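Local atomic coordinates of B12-binding domain-containing protein (Kitasatospora setae, PDB entry 6WTE), a protein that binds cobalamin and a [4Fe-4S] cluster and, as the radical SAM methylase TsrM, probably transfers a methyl group by a non-radical route. Residues H14-P19 against L41-D46; C51-F56 against I90-R95. One frame throughout, in Å; residues are numbered along the deposited sequence.

Interaction 1 of 2, residues H14-P19 against L41-D46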
loop_
_atom_site.group_PDB
_atom_site.type_symbol
_atom_site.label_atom_id
_atom_site.label_comp_id
_atom_site.label_asym_id
_atom_site.label_seq_id
_atom_site.Cartn_x
_atom_site.Cartn_y
_atom_site.Cartn_z
ATOM N N HIS A 14 6.301 -10.470 8.003
ATOM C CA HIS A 14 7.604 -9.980 8.416
ATOM C C HIS A 14 8.505 -9.853 7.190
ATOM O O HIS A 14 8.404 -10.659 6.262
ATOM C CB HIS A 14 8.263 -10.899 9.450
ATOM C CG HIS A 14 7.600 -10.871 10.793
ATOM N ND1 HIS A 14 8.309 -10.918 11.973
ATOM C CD2 HIS A 14 6.292 -10.807 11.141
ATOM C CE1 HIS A 14 7.467 -10.882 12.992
ATOM N NE2 HIS A 14 6.238 -10.816 12.514
ATOM N N PRO A 15 9.402 -8.853 7.149
ATOM C CA PRO A 15 9.686 -7.839 8.175
ATOM C C PRO A 15 8.481 -6.960 8.502
ATOM O O PRO A 15 7.712 -6.604 7.610
ATOM C CB PRO A 15 10.818 -7.011 7.553
ATOM C CG PRO A 15 10.762 -7.293 6.097
ATOM C CD PRO A 15 10.271 -8.694 5.969
ATOM N N PRO A 16 8.320 -6.637 9.781
ATOM C CA PRO A 16 7.060 -6.048 10.246
ATOM C C PRO A 16 6.976 -4.556 9.972
ATOM O O PRO A 16 7.959 -3.819 10.093
ATOM C CB PRO A 16 7.083 -6.334 11.752
ATOM C CG PRO A 16 8.542 -6.328 12.089
ATOM C CD PRO A 16 9.252 -6.910 10.891
ATOM N N ILE A 17 5.773 -4.116 9.608
ATOM C CA ILE A 17 5.477 -2.716 9.329
ATOM C C ILE A 17 4.370 -2.279 10.277
ATOM O O ILE A 17 3.305 -2.907 10.315
ATOM C CB ILE A 17 5.048 -2.510 7.864
ATOM C CG1 ILE A 17 6.220 -2.786 6.916
ATOM C CG2 ILE A 17 4.449 -1.123 7.671
ATOM C CD1 ILE A 17 7.462 -1.970 7.225
ATOM N N ALA A 18 4.616 -1.209 11.029
ATOM C CA ALA A 18 3.647 -0.761 12.020
ATOM C C ALA A 18 2.307 -0.459 11.351
ATOM O O ALA A 18 2.271 0.153 10.277
ATOM C CB ALA A 18 4.153 0.483 12.752
ATOM N N PRO A 19 1.190 -0.902 11.937
ATOM C CA PRO A 19 -0.154 -0.587 11.394
ATOM C C PRO A 19 -0.571 0.848 11.704
ATOM O O PRO A 19 -1.369 1.140 12.600
ATOM C CB PRO A 19 -1.047 -1.612 12.097
ATOM C CG PRO A 19 -0.355 -1.851 13.399
ATOM C CD PRO A 19 1.122 -1.808 13.096
ATOM N N LEU A 41 -1.347 -8.558 16.323
ATOM C CA LEU A 41 -0.982 -9.961 16.181
ATOM C C LEU A 41 0.315 -10.167 15.414
ATOM O O LEU A 41 0.768 -11.313 15.295
ATOM C CB LEU A 41 -2.118 -10.729 15.490
ATOM C CG LEU A 41 -3.489 -10.610 16.161
ATOM C CD1 LEU A 41 -4.553 -11.397 15.400
ATOM C CD2 LEU A 41 -3.428 -11.066 17.614
ATOM N N THR A 42 0.933 -9.091 14.916
ATOM C CA THR A 42 2.142 -9.232 14.107
ATOM C C THR A 42 3.255 -9.928 14.882
ATOM O O THR A 42 3.952 -10.792 14.341
ATOM C CB THR A 42 2.602 -7.858 13.620
ATOM O OG1 THR A 42 1.549 -7.262 12.855
ATOM C CG2 THR A 42 3.867 -7.966 12.753
ATOM N N PHE A 43 3.429 -9.576 16.155
ATOM C CA PHE A 43 4.443 -10.206 16.988
ATOM C C PHE A 43 3.893 -11.396 17.767
ATOM O O PHE A 43 4.534 -11.860 18.716
ATOM C CB PHE A 43 5.052 -9.175 17.945
ATOM C CG PHE A 43 5.437 -7.879 17.278
ATOM C CD1 PHE A 43 6.382 -7.853 16.270
ATOM C CD2 PHE A 43 4.848 -6.686 17.666
ATOM C CE1 PHE A 43 6.738 -6.655 15.650
ATOM C CE2 PHE A 43 5.201 -5.490 17.057
ATOM C CZ PHE A 43 6.146 -5.475 16.048
ATOM N N ARG A 44 2.722 -11.902 17.383
ATOM C CA ARG A 44 2.133 -13.099 17.971
ATOM C C ARG A 44 1.710 -14.073 16.879
ATOM O O ARG A 44 0.702 -14.778 17.005
ATOM C CB ARG A 44 0.947 -12.735 18.863
ATOM C CG ARG A 44 1.276 -11.773 20.000
ATOM C CD ARG A 44 2.097 -12.443 21.094
ATOM N NE ARG A 44 1.406 -13.584 21.691
ATOM C CZ ARG A 44 0.622 -13.503 22.763
ATOM N NH1 ARG A 44 0.423 -12.332 23.355
ATOM N NH2 ARG A 44 0.028 -14.590 23.242
ATOM N N ARG A 45 2.491 -14.136 15.793
ATOM C CA ARG A 45 2.117 -14.947 14.634
ATOM C C ARG A 45 1.895 -16.402 15.008
ATOM O O ARG A 45 1.017 -17.069 14.449
ATOM C CB ARG A 45 3.200 -14.876 13.556
ATOM C CG ARG A 45 3.440 -13.521 12.977
ATOM C CD ARG A 45 4.261 -13.625 11.697
ATOM N NE ARG A 45 5.637 -14.073 11.906
ATOM C CZ ARG A 45 6.503 -14.286 10.919
ATOM N NH1 ARG A 45 7.737 -14.689 11.185
ATOM N NH2 ARG A 45 6.132 -14.096 9.657
ATOM N N ASP A 46 2.703 -16.919 15.922
ATOM C CA ASP A 46 2.698 -18.338 16.223
ATOM C C ASP A 46 1.692 -18.717 17.300
ATOM O O ASP A 46 1.512 -19.912 17.557
ATOM C CB ASP A 46 4.107 -18.779 16.629
ATOM C CG ASP A 46 5.173 -18.264 15.670
ATOM O OD1 ASP A 46 4.926 -18.268 14.443
ATOM O OD2 ASP A 46 6.250 -17.840 16.141
HETATM O O HOH W 1 1.988 -5.228 11.040
#
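His-14 meets the 41-46 loop in two ways at once: its ring edge donates a hydrogen bond and one of its faces carries an arginine. His-14 NE2 gives its hydrogen to Thr-42 O at 2.9 Å, nearly straight at 171°. The oxygen lies in the imidazole plane, yet the ring nitrogen sits well above the plane of the carbonyl it meets. Over one face the guanidinium of Arg-45 lies almost flat, its plane tilted 15° from that of the His-14 ring and the two centres 3.6 Å apart. The arginine arrives from the opposite direction and bends at chi3 (-68°), which lays CD and NE over CD2 and NE2 of the imidazole and carries CZ on over CD2 and CG. Beside this polar pair, Pro-16 CB touches Thr-42 CG2 at 3.7 Å and Phe-43 CE1 at 3.9 Å. A water bridges the loops further along, donating to both Ile-17 O and Thr-42 OG1.

In the second shell, Thr-42 OG1 has its strongest hydrogen-bond partner in Asn-11 O, with Asp-40 OD1 a further one, and Arg-45 NH2 reaches Lys-12 O. These loops leave the C-terminal ends of adjacent parallel strands, the edge where the Rossmann-like B12-binding fold receives its cofactor; Pro-15 and Ile-17 touch the cobalamin. The bond to Thr-42 O requires a proton on NE2, and the overlying guanidinium would be expected to disfavour a second on ND1.

Interaction 2 of 2, residues C51-F56 against I90-R95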
loop_
_atom_site.group_PDB
_atom_site.type_symbol
_atom_site.label_atom_id
_atom_site.label_comp_id
_atom_site.label_asym_id
_atom_site.label_seq_id
_atom_site.Cartn_x
_atom_site.Cartn_y
_atom_site.Cartn_z
ATOM N N CYS A 51 -3.539 -15.051 22.066
ATOM C CA CYS A 51 -3.706 -13.624 22.314
ATOM C C CYS A 51 -5.182 -13.238 22.317
ATOM O O CYS A 51 -5.642 -12.512 23.208
ATOM C CB CYS A 51 -2.935 -12.823 21.264
ATOM S SG CYS A 51 -3.109 -11.046 21.442
ATOM N N LEU A 52 -5.945 -13.727 21.332
ATOM C CA LEU A 52 -7.376 -13.427 21.273
ATOM C C LEU A 52 -8.125 -14.021 22.457
ATOM O O LEU A 52 -8.997 -13.365 23.041
ATOM C CB LEU A 52 -7.970 -13.958 19.971
ATOM C CG LEU A 52 -7.548 -13.330 18.642
ATOM C CD1 LEU A 52 -8.336 -13.995 17.526
ATOM C CD2 LEU A 52 -7.781 -11.831 18.650
ATOM N N HIS A 53 -7.824 -15.275 22.802
ATOM C CA HIS A 53 -8.509 -15.925 23.915
ATOM C C HIS A 53 -8.325 -15.149 25.209
ATOM O O HIS A 53 -9.286 -14.949 25.962
ATOM C CB HIS A 53 -8.000 -17.353 24.072
ATOM C CG HIS A 53 -8.322 -18.232 22.907
ATOM N ND1 HIS A 53 -7.661 -19.415 22.661
ATOM C CD2 HIS A 53 -9.232 -18.095 21.915
ATOM C CE1 HIS A 53 -8.155 -19.974 21.572
ATOM N NE2 HIS A 53 -9.107 -19.191 21.096
ATOM N N GLU A 54 -7.101 -14.689 25.479
ATOM C CA GLU A 54 -6.865 -13.886 26.673
ATOM C C GLU A 54 -7.686 -12.603 26.635
ATOM O O GLU A 54 -8.352 -12.256 27.617
ATOM C CB GLU A 54 -5.375 -13.570 26.820
ATOM C CG GLU A 54 -4.487 -14.791 26.989
ATOM C CD GLU A 54 -3.005 -14.465 26.860
ATOM O OE1 GLU A 54 -2.661 -13.492 26.150
ATOM O OE2 GLU A 54 -2.182 -15.184 27.467
ATOM N N TYR A 55 -7.674 -11.896 25.500
ATOM C CA TYR A 55 -8.301 -10.577 25.463
ATOM C C TYR A 55 -9.803 -10.663 25.714
ATOM O O TYR A 55 -10.342 -9.945 26.562
ATOM C CB TYR A 55 -8.023 -9.870 24.133
ATOM C CG TYR A 55 -8.644 -8.489 24.115
ATOM C CD1 TYR A 55 -7.972 -7.402 24.658
ATOM C CD2 TYR A 55 -9.918 -8.282 23.601
ATOM C CE1 TYR A 55 -8.547 -6.143 24.676
ATOM C CE2 TYR A 55 -10.498 -7.031 23.617
ATOM C CZ TYR A 55 -9.813 -5.966 24.153
ATOM O OH TYR A 55 -10.394 -4.719 24.163
ATOM N N PHE A 56 -10.503 -11.525 24.971
ATOM C CA PHE A 56 -11.961 -11.534 25.040
ATOM C C PHE A 56 -12.498 -12.164 26.318
ATOM O O PHE A 56 -13.669 -11.955 26.653
ATOM C CB PHE A 56 -12.537 -12.230 23.812
ATOM C CG PHE A 56 -12.533 -11.363 22.593
ATOM C CD1 PHE A 56 -13.421 -10.303 22.487
ATOM C CD2 PHE A 56 -11.632 -11.581 21.569
ATOM C CE1 PHE A 56 -13.417 -9.489 21.379
ATOM C CE2 PHE A 56 -11.630 -10.771 20.457
ATOM C CZ PHE A 56 -12.524 -9.725 20.364
ATOM N N ILE A 90 -10.619 -13.369 11.729
ATOM C CA ILE A 90 -11.947 -12.801 11.964
ATOM C C ILE A 90 -12.922 -13.879 12.429
ATOM O O ILE A 90 -13.770 -13.635 13.296
ATOM C CB ILE A 90 -12.445 -12.083 10.699
ATOM C CG1 ILE A 90 -11.608 -10.818 10.464
ATOM C CG2 ILE A 90 -13.938 -11.776 10.819
ATOM C CD1 ILE A 90 -11.844 -10.152 9.117
ATOM N N THR A 91 -12.817 -15.085 11.870
ATOM C CA THR A 91 -13.714 -16.159 12.286
ATOM C C THR A 91 -13.516 -16.503 13.756
ATOM O O THR A 91 -14.490 -16.737 14.483
ATOM C CB THR A 91 -13.508 -17.392 11.401
ATOM O OG1 THR A 91 -13.909 -17.084 10.064
ATOM C CG2 THR A 91 -14.329 -18.566 11.908
ATOM N N GLU A 92 -12.262 -16.520 14.219
ATOM C CA GLU A 92 -12.012 -16.760 15.638
ATOM C C GLU A 92 -12.564 -15.627 16.498
ATOM O O GLU A 92 -13.139 -15.876 17.566
ATOM C CB GLU A 92 -10.515 -16.953 15.882
ATOM C CG GLU A 92 -10.166 -17.351 17.310
ATOM C CD GLU A 92 -10.690 -18.728 17.693
ATOM O OE1 GLU A 92 -10.905 -19.570 16.798
ATOM O OE2 GLU A 92 -10.889 -18.966 18.902
ATOM N N ILE A 93 -12.402 -14.379 16.053
ATOM C CA ILE A 93 -12.960 -13.245 16.787
ATOM C C ILE A 93 -14.458 -13.436 17.001
ATOM O O ILE A 93 -14.972 -13.263 18.113
ATOM C CB ILE A 93 -12.664 -11.925 16.053
ATOM C CG1 ILE A 93 -11.197 -11.523 16.229
ATOM C CG2 ILE A 93 -13.575 -10.822 16.564
ATOM C CD1 ILE A 93 -10.760 -10.378 15.306
ATOM N N ARG A 94 -15.176 -13.806 15.938
ATOM C CA ARG A 94 -16.627 -13.928 16.018
ATOM C C ARG A 94 -17.067 -15.115 16.863
ATOM O O ARG A 94 -18.224 -15.155 17.290
ATOM C CB ARG A 94 -17.222 -14.016 14.612
ATOM C CG ARG A 94 -16.962 -12.753 13.802
ATOM C CD ARG A 94 -17.576 -12.805 12.417
ATOM N NE ARG A 94 -19.036 -12.761 12.448
ATOM C CZ ARG A 94 -19.740 -11.645 12.622
ATOM N NH1 ARG A 94 -19.119 -10.486 12.801
ATOM N NH2 ARG A 94 -21.064 -11.687 12.625
ATOM N N ARG A 95 -16.180 -16.084 17.104
ATOM C CA ARG A 95 -16.483 -17.137 18.067
ATOM C C ARG A 95 -16.405 -16.643 19.503
ATOM O O ARG A 95 -16.997 -17.266 20.392
ATOM C CB ARG A 95 -15.534 -18.330 17.885
ATOM C CG ARG A 95 -15.755 -19.111 16.593
ATOM C CD ARG A 95 -15.036 -20.458 16.614
ATOM N NE ARG A 95 -14.890 -21.022 15.272
ATOM C CZ ARG A 95 -13.974 -21.923 14.926
ATOM N NH1 ARG A 95 -13.105 -22.369 15.824
ATOM N NH2 ARG A 95 -13.921 -22.375 13.680
#
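His-53 NE2 donates to Glu-92 OE2 at 2.8 Å, with an N-H...O angle of 156°, to join helices 48-58 and 83-96. The carboxylate oxygen lies in the imidazole plane, at the ring's edge, but the histidine approaches it from above the carboxylate plane; the two flat groups are turned 65° to each other. Glu-92 has CG anti to its backbone nitrogen and then bends at chi2, a shape that brings OE2 over to the histidine. Glu-92 OE1 is a long 3.7 Å from Arg-95 NH1, an attraction of charges without a directed N-H.

Closer to the sheet the contact is apolar. Leu-52 CD1 rests on the aliphatic part of Glu-92, 3.8 Å from CG, and also meets Ile-93 CG1 at 4.0 Å. One turn on from Leu-52, Phe-56 puts CZ against Ile-93 CG2 at 4.1 Å. An alanine in place of Glu-92 would probably leave His-53 NE2 without its acceptor and open a gap beside Leu-52 CD1.

The helix segments run roughly parallel, crossing at -28° with their axes 10.3 Å apart, side by side on one face of the Rossmann-like alpha/beta fold, and Phe-56 and Ile-93 also reach strand 4-9 of the sheet they cover. Hydrogen bonding to a carboxylate would be expected to favour protonation of His-53, adding a charge attraction to the hydrophobic seam.

Both contacts belong to the B12-binding domain, and their centres are about 17 Å apart. They come in series along the chain: interaction 1 joins the loops after strands 4-9 and 35-40, and interaction 2 then pairs helix 48-58 with helix 83-96. The second loop of interaction 1 leads directly into helix 48-58, and the two sites touch there, with Leu-41 CD2 3.8 Å from Cys-51 SG. Strands 4-9 and 35-40 are neighbours in the parallel part of the sheet. Interaction 1 thus ties together loops at their C-terminal ends, where Pro-15 and Ile-17 touch the cobalamin, whereas interaction 2 packs the helical layer on a face of the same sheet, farther from the cofactor.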